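Local coordinates for putative glycosyltransferase (Mannosyltransferase) involved in glycosylating the PBCV-1 major capsid protein (Paramecium bursaria Chlorella virus 1, PDB 2P6W) that probably transfers a sugar from a UDP-linked donor during glycosylation of the viral major capsid protein, using a manganese ion held in its N-terminal GT-A domain, at residues V29-Y32 / C33-H36; I137-S140 / L141-E144; T156-E159 / Y160-R164. One frame throughout, in Å; residues are numbered along the deposited sequence.

Interaction 1 (V29-Y32 / C33-H36)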
loop_
_atom_site.group_PDB
_atom_site.type_symbol
_atom_site.label_atom_id
_atom_site.label_comp_id
_atom_site.label_asym_id
_atom_site.label_seq_id
_atom_site.Cartn_x
_atom_site.Cartn_y
_atom_site.Cartn_z
ATOM N N VAL A 29 8.858 -8.452 -2.161
ATOM C CA VAL A 29 8.228 -8.145 -0.872
ATOM C C VAL A 29 8.345 -9.318 0.105
ATOM O O VAL A 29 8.700 -9.122 1.281
ATOM C CB VAL A 29 6.787 -7.637 -1.037
ATOM C CG1 VAL A 29 6.149 -7.308 0.329
ATOM C CG2 VAL A 29 6.764 -6.388 -1.911
ATOM N N GLU A 30 8.082 -10.533 -0.374
ATOM C CA GLU A 30 8.193 -11.713 0.485
ATOM C C GLU A 30 9.632 -11.833 1.030
ATOM O O GLU A 30 9.855 -12.089 2.233
ATOM C CB GLU A 30 7.774 -12.978 -0.276
ATOM C CG GLU A 30 7.646 -14.206 0.635
ATOM C CD GLU A 30 6.689 -15.282 0.121
ATOM O OE1 GLU A 30 6.320 -15.274 -1.077
ATOM O OE2 GLU A 30 6.301 -16.152 0.946
ATOM N N GLU A 31 10.606 -11.614 0.146
ATOM C CA GLU A 31 12.001 -11.708 0.550
ATOM C C GLU A 31 12.267 -10.670 1.621
ATOM O O GLU A 31 12.883 -10.951 2.652
ATOM C CB GLU A 31 12.946 -11.441 -0.625
ATOM C CG GLU A 31 14.406 -11.506 -0.193
ATOM C CD GLU A 31 15.364 -10.870 -1.178
ATOM O OE1 GLU A 31 14.908 -10.215 -2.152
ATOM O OE2 GLU A 31 16.592 -11.021 -0.957
ATOM N N TYR A 32 11.799 -9.451 1.359
ATOM C CA TYR A 32 12.015 -8.367 2.308
ATOM C C TYR A 32 11.442 -8.710 3.694
ATOM O O TYR A 32 12.088 -8.491 4.730
ATOM C CB TYR A 32 11.410 -7.078 1.750
ATOM C CG TYR A 32 11.628 -5.883 2.653
ATOM C CD1 TYR A 32 12.895 -5.298 2.777
ATOM C CD2 TYR A 32 10.562 -5.335 3.378
ATOM C CE1 TYR A 32 13.102 -4.199 3.623
ATOM C CE2 TYR A 32 10.754 -4.256 4.224
ATOM C CZ TYR A 32 12.026 -3.688 4.349
ATOM O OH TYR A 32 12.215 -2.616 5.196
ATOM N N CYS A 33 10.233 -9.263 3.726
ATOM C CA CYS A 33 9.634 -9.675 4.989
ATOM C C CYS A 33 10.485 -10.714 5.727
ATOM O O CYS A 33 10.662 -10.628 6.941
ATOM C CB CYS A 33 8.231 -10.204 4.764
ATOM S SG CYS A 33 7.076 -8.884 4.310
ATOM N N SER A 34 11.031 -11.671 4.974
ATOM C CA SER A 34 11.860 -12.722 5.566
ATOM C C SER A 34 13.123 -12.134 6.213
ATOM O O SER A 34 13.566 -12.603 7.267
ATOM C CB SER A 34 12.222 -13.784 4.515
ATOM O OG SER A 34 13.253 -13.328 3.650
ATOM N N ILE A 35 13.689 -11.101 5.586
ATOM C CA ILE A 35 14.911 -10.473 6.105
ATOM C C ILE A 35 14.710 -9.821 7.479
ATOM O O ILE A 35 15.587 -9.908 8.360
ATOM C CB ILE A 35 15.524 -9.491 5.078
ATOM C CG1 ILE A 35 16.033 -10.262 3.853
ATOM C CG2 ILE A 35 16.687 -8.663 5.696
ATOM C CD1 ILE A 35 16.390 -9.401 2.649
ATOM N N HIS A 36 13.548 -9.202 7.677
ATOM C CA HIS A 36 13.315 -8.396 8.866
ATOM C C HIS A 36 12.336 -9.008 9.846
ATOM O O HIS A 36 12.065 -8.422 10.892
ATOM C CB HIS A 36 12.861 -6.994 8.454
ATOM C CG HIS A 36 13.839 -6.327 7.561
ATOM N ND1 HIS A 36 15.008 -5.767 8.036
ATOM C CD2 HIS A 36 13.889 -6.228 6.213
ATOM C CE1 HIS A 36 15.712 -5.307 7.014
ATOM N NE2 HIS A 36 15.055 -5.578 5.898
#
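H36 tilts its imidazole over one face of the Y32 ring, one helical turn back, and the overlap falls near the rim. CD2 of H36 stands 3.4 Å from CE1 of Y32, and the ring planes meet obliquely at 53°. The phenol reaches this place because CG of Y32 is anti to the backbone N (chi1 -178°). The imidazole also turns its edge to the backbone, with CD2 of H36 3.3 Å from O of Y32. Both rings suit this place because each pairs a flat surface for the overlap with a polar atom for a loop carbonyl: the Y32 hydroxyl bonds to that of K92, and NE2 of H36 to that of K90. E31 extends to a salt bridge with K90 and runs alongside I35. OG of S34 folds back to O of E31 at 2.6 Å, so this carbonyl serves both the serine and N of I35. Small C33, its SG 4.4 Å from CG1 of V29, fits the buried side, where both residues pack on I10 and F40. These belong to strands 8-13 and 39-43, which helix 20-36 joins in a beta-alpha-beta unit of the kind that builds the nucleotide-binding half of GT-A glycosyltransferases.

Interaction 2 (I137-S140 / L141-E144)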
loop_
_atom_site.group_PDB
_atom_site.type_symbol
_atom_site.label_atom_id
_atom_site.label_comp_id
_atom_site.label_asym_id
_atom_site.label_seq_id
_atom_site.Cartn_x
_atom_site.Cartn_y
_atom_site.Cartn_z
ATOM N N ILE A 137 -15.295 -0.154 7.480
ATOM C CA ILE A 137 -16.187 0.881 6.977
ATOM C C ILE A 137 -15.779 1.347 5.579
ATOM O O ILE A 137 -16.630 1.500 4.697
ATOM C CB ILE A 137 -16.274 2.084 7.957
ATOM C CG1 ILE A 137 -16.844 1.630 9.306
ATOM C CG2 ILE A 137 -17.130 3.173 7.367
ATOM C CD1 ILE A 137 -18.239 1.077 9.220
ATOM N N VAL A 138 -14.476 1.512 5.354
ATOM C CA VAL A 138 -14.000 1.927 4.037
ATOM C C VAL A 138 -14.482 0.920 3.000
ATOM O O VAL A 138 -15.031 1.298 1.982
ATOM C CB VAL A 138 -12.483 1.980 3.987
ATOM C CG1 VAL A 138 -11.978 2.199 2.541
ATOM C CG2 VAL A 138 -11.977 3.096 4.883
ATOM N N TRP A 139 -14.272 -0.360 3.274
ATOM C CA TRP A 139 -14.772 -1.389 2.351
ATOM C C TRP A 139 -16.285 -1.277 2.118
ATOM O O TRP A 139 -16.733 -1.387 0.981
ATOM C CB TRP A 139 -14.387 -2.776 2.874
ATOM C CG TRP A 139 -14.936 -3.930 2.083
ATOM C CD1 TRP A 139 -15.809 -4.878 2.532
ATOM C CD2 TRP A 139 -14.636 -4.279 0.719
ATOM N NE1 TRP A 139 -16.080 -5.794 1.538
ATOM C CE2 TRP A 139 -15.373 -5.452 0.414
ATOM C CE3 TRP A 139 -13.836 -3.704 -0.279
ATOM C CZ2 TRP A 139 -15.332 -6.062 -0.849
ATOM C CZ3 TRP A 139 -13.780 -4.317 -1.535
ATOM C CH2 TRP A 139 -14.528 -5.485 -1.810
ATOM N N SER A 140 -17.050 -1.028 3.187
ATOM C CA SER A 140 -18.523 -0.956 3.100
ATOM C C SER A 140 -18.997 0.192 2.228
ATOM O O SER A 140 -20.143 0.175 1.761
ATOM C CB SER A 140 -19.139 -0.825 4.495
ATOM O OG SER A 140 -19.038 0.506 4.992
ATOM N N LEU A 141 -18.139 1.195 2.030
ATOM C CA LEU A 141 -18.533 2.407 1.297
ATOM C C LEU A 141 -18.305 2.257 -0.204
ATOM O O LEU A 141 -18.594 3.176 -0.969
ATOM C CB LEU A 141 -17.780 3.635 1.821
ATOM C CG LEU A 141 -18.196 4.094 3.215
ATOM C CD1 LEU A 141 -17.214 5.113 3.700
ATOM C CD2 LEU A 141 -19.609 4.667 3.218
ATOM N N ARG A 142 -17.796 1.101 -0.624
ATOM C CA ARG A 142 -17.369 0.921 -2.025
ATOM C C ARG A 142 -18.443 1.146 -3.054
ATOM O O ARG A 142 -18.131 1.491 -4.199
ATOM C CB ARG A 142 -16.741 -0.459 -2.245
ATOM C CG ARG A 142 -17.717 -1.617 -2.101
ATOM C CD ARG A 142 -16.966 -2.920 -2.054
ATOM N NE ARG A 142 -17.838 -4.093 -1.982
ATOM C CZ ARG A 142 -18.425 -4.540 -0.870
ATOM N NH1 ARG A 142 -18.274 -3.894 0.287
ATOM N NH2 ARG A 142 -19.183 -5.632 -0.923
ATOM N N ASN A 143 -19.689 0.923 -2.668
ATOM C CA ASN A 143 -20.784 1.032 -3.633
ATOM C C ASN A 143 -21.742 2.185 -3.350
ATOM O O ASN A 143 -22.903 2.160 -3.772
ATOM C CB ASN A 143 -21.542 -0.292 -3.751
ATOM C CG ASN A 143 -20.783 -1.342 -4.558
ATOM O OD1 ASN A 143 -20.567 -2.462 -4.088
ATOM N ND2 ASN A 143 -20.400 -0.995 -5.784
ATOM N N GLU A 144 -21.244 3.190 -2.642
ATOM C CA GLU A 144 -22.024 4.360 -2.282
ATOM C C GLU A 144 -21.330 5.613 -2.826
ATOM O O GLU A 144 -20.135 5.804 -2.601
ATOM C CB GLU A 144 -22.118 4.405 -0.750
ATOM C CG GLU A 144 -22.856 5.564 -0.145
ATOM C CD GLU A 144 -23.010 5.421 1.367
ATOM O OE1 GLU A 144 -23.030 4.267 1.866
ATOM O OE2 GLU A 144 -23.122 6.461 2.051
HETATM O O HOH W 1 -21.308 -0.012 -0.479
#
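W139 sends CG anti to its own N (chi1 175°), while R142 starts with CG between its N and carbonyl carbon (chi1 67°) and then runs extended to NE; together these torsions lay the arginine across the indole. The guanidinium is flat on the ring system, the planes only 7° apart and the centres 3.9 Å apart. CZ lies off-centre over the five-membered ring as a cation-pi contact, whereas CD of R142 makes a CH-pi contact 3.4 Å from the centroid of the six-membered ring of W139. Arginine suits this place, since its aliphatic part and its flat cation can both cover the broad indole. NH1 of R142 then donates in its own plane to O of W139 at 3.0 Å. N of R142 reaches the same O of W139 at 3.1 Å from the opposite face of the carbonyl, so two bonds from one residue grip that oxygen. The one from NH1, with the stack and the salt bridge of NH2 to E49, holds the guanidinium in its rotation.

The backbone is leaving the helix here. N of L141 bonds to O of V138 at 3.1 Å, three residues back, and its bond to O of I137 is weak. OG of S140 donates to O of I137 at 2.6 Å, in the carbonyl plane on a lone pair. A type I turn from L141 to E144 follows, and a water links O of S140 to N of N143.

Around this helix end, F57 of helix 52-57 touches V138, W139 and R142, and W61 of helix 59-69 meets the indole ring. V138 and the buried, branched L141 turn to helix 153-164, packing on V161 and on T156 and Y160 respectively.

Interaction 3 (T156-E159 / Y160-R164)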
loop_
_atom_site.group_PDB
_atom_site.type_symbol
_atom_site.label_atom_id
_atom_site.label_comp_id
_atom_site.label_asym_id
_atom_site.label_seq_id
_atom_site.Cartn_x
_atom_site.Cartn_y
_atom_site.Cartn_z
ATOM N N THR A 156 -11.726 7.947 -0.180
ATOM C CA THR A 156 -12.475 7.605 1.031
ATOM C C THR A 156 -11.602 7.801 2.265
ATOM O O THR A 156 -12.045 8.349 3.281
ATOM C CB THR A 156 -13.002 6.174 0.959
ATOM O OG1 THR A 156 -13.745 6.037 -0.265
ATOM C CG2 THR A 156 -13.886 5.868 2.183
ATOM N N VAL A 157 -10.362 7.339 2.193
ATOM C CA VAL A 157 -9.439 7.585 3.288
ATOM C C VAL A 157 -9.268 9.087 3.533
ATOM O O VAL A 157 -9.412 9.562 4.661
ATOM C CB VAL A 157 -8.073 6.883 3.032
ATOM C CG1 VAL A 157 -7.010 7.382 4.023
ATOM C CG2 VAL A 157 -8.228 5.390 3.172
ATOM N N TYR A 158 -8.955 9.844 2.492
ATOM C CA TYR A 158 -8.664 11.256 2.683
ATOM C C TYR A 158 -9.872 12.118 3.110
ATOM O O TYR A 158 -9.738 13.028 3.964
ATOM C CB TYR A 158 -7.984 11.830 1.439
ATOM C CG TYR A 158 -7.377 13.186 1.676
ATOM C CD1 TYR A 158 -6.234 13.333 2.463
ATOM C CD2 TYR A 158 -7.958 14.338 1.120
ATOM C CE1 TYR A 158 -5.668 14.590 2.672
ATOM C CE2 TYR A 158 -7.394 15.593 1.323
ATOM C CZ TYR A 158 -6.268 15.711 2.106
ATOM O OH TYR A 158 -5.700 16.946 2.314
ATOM N N GLU A 159 -11.025 11.848 2.505
ATOM C CA GLU A 159 -12.210 12.703 2.658
ATOM C C GLU A 159 -13.302 12.172 3.583
ATOM O O GLU A 159 -14.172 12.962 4.029
ATOM C CB GLU A 159 -12.809 13.017 1.296
ATOM C CG GLU A 159 -11.873 13.826 0.384
ATOM C CD GLU A 159 -12.497 14.161 -0.953
ATOM O OE1 GLU A 159 -13.719 14.431 -0.985
ATOM O OE2 GLU A 159 -11.771 14.135 -1.978
ATOM N N TYR A 160 -13.294 10.862 3.842
ATOM C CA TYR A 160 -14.242 10.278 4.787
ATOM C C TYR A 160 -13.552 9.957 6.121
ATOM O O TYR A 160 -14.024 10.358 7.187
ATOM C CB TYR A 160 -14.909 9.023 4.212
ATOM C CG TYR A 160 -16.084 8.551 5.021
ATOM C CD1 TYR A 160 -17.369 8.988 4.721
ATOM C CD2 TYR A 160 -15.910 7.675 6.091
ATOM C CE1 TYR A 160 -18.448 8.571 5.472
ATOM C CE2 TYR A 160 -16.983 7.248 6.848
ATOM C CZ TYR A 160 -18.247 7.694 6.537
ATOM O OH TYR A 160 -19.332 7.279 7.284
ATOM N N VAL A 161 -12.432 9.241 6.059
ATOM C CA VAL A 161 -11.796 8.783 7.303
ATOM C C VAL A 161 -11.094 9.920 8.028
ATOM O O VAL A 161 -11.334 10.170 9.217
ATOM C CB VAL A 161 -10.793 7.624 7.059
ATOM C CG1 VAL A 161 -10.055 7.270 8.338
ATOM C CG2 VAL A 161 -11.543 6.389 6.545
ATOM N N PHE A 162 -10.217 10.615 7.308
ATOM C CA PHE A 162 -9.380 11.614 7.971
ATOM C C PHE A 162 -10.175 12.677 8.771
ATOM O O PHE A 162 -9.812 12.973 9.917
ATOM C CB PHE A 162 -8.412 12.273 6.976
ATOM C CG PHE A 162 -7.206 11.425 6.625
ATOM C CD1 PHE A 162 -7.060 10.117 7.103
ATOM C CD2 PHE A 162 -6.235 11.936 5.759
ATOM C CE1 PHE A 162 -5.932 9.344 6.743
ATOM C CE2 PHE A 162 -5.132 11.172 5.403
ATOM C CZ PHE A 162 -4.974 9.891 5.900
ATOM N N PRO A 163 -11.253 13.248 8.191
ATOM C CA PRO A 163 -12.023 14.226 8.982
ATOM C C PRO A 163 -12.555 13.695 10.295
ATOM O O PRO A 163 -12.774 14.481 11.226
ATOM C CB PRO A 163 -13.178 14.593 8.054
ATOM C CG PRO A 163 -12.638 14.386 6.695
ATOM C CD PRO A 163 -11.791 13.137 6.823
ATOM N N ARG A 164 -12.734 12.380 10.383
ATOM C CA ARG A 164 -13.343 11.775 11.559
ATOM C C ARG A 164 -12.334 11.352 12.621
ATOM O O ARG A 164 -12.738 10.963 13.728
ATOM C CB ARG A 164 -14.197 10.578 11.125
ATOM C CG ARG A 164 -15.512 10.946 10.400
ATOM C CD ARG A 164 -16.156 9.714 9.764
ATOM N NE ARG A 164 -17.508 10.011 9.288
ATOM C CZ ARG A 164 -17.785 10.747 8.216
ATOM N NH1 ARG A 164 -16.806 11.253 7.475
ATOM N NH2 ARG A 164 -19.053 10.990 7.881
#
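The Y158 and F162 rings meet rim to rim, neither over the other's face, with planes at 67° and CD1 of Y158 3.6 Å from CD2 of F162. The backbone carbonyl of V157 lies over one face of the F162 ring, its O 3.4 Å from CD1 of F162, and Y169 stacks on the same phenylalanine. On the Y160 ring, the guanidinium of R164 covers one face over its centre, while W147 meets the ring edge-to-face.

These groups sit on a helix with a wider pi-type turn, in which an extra residue is fitted into the coil. O of T156 accepts from N of Y160 and also from N of V161, both at 2.9 Å; the second bond spans five residues, as does that from N of F162 to O of V157 at 3.0 Å. The widened turn brings F162, whose CG is beside its N (chi1 -78°), within reach of V157: CG1 of V157 touches CE1 of F162 at 3.5 Å. A phenylalanine suits this buried place, where strand 107-110 offers Y107 and T109. V161 is compact enough to press on I134 and V138 of helix 132-140.

Proline is tolerated at the next position because no bond to the turn before is made there: the helix kinks at P163, and its ring faces the carbonyls of that turn instead, CG of P163 lying 3.4 Å from O of E159. Exposed E159 extends to a hydrogen bond with the hydroxyl of Y118. Buried T156 has its OG1 satisfied by O of Y152. R164 curls back over Y160, and its NH1 donates to O of Y160 at 2.9 Å.

From the N terminus the three contacts come in series, none enclosing or crossing another, and each joins consecutive residues within a turn or two. Interaction 1 forms the last turns of helix 20-36, just before strand 39-43. Interaction 2 ends helix 132-140 and opens the loop to helix 153-164, whose later turns hold interaction 3. Interaction 1 lies across the chain's centre from the other two, with centres about 31 Å away. Interactions 2 and 3 touch through apolar side chains, among them CG2 of I137 and CE2 of Y160 at 4.1 Å. Together they join helices 132-140 and 153-164; interaction 2 also packs on helices 52-57 and 59-69, and interaction 3 on strand 107-110.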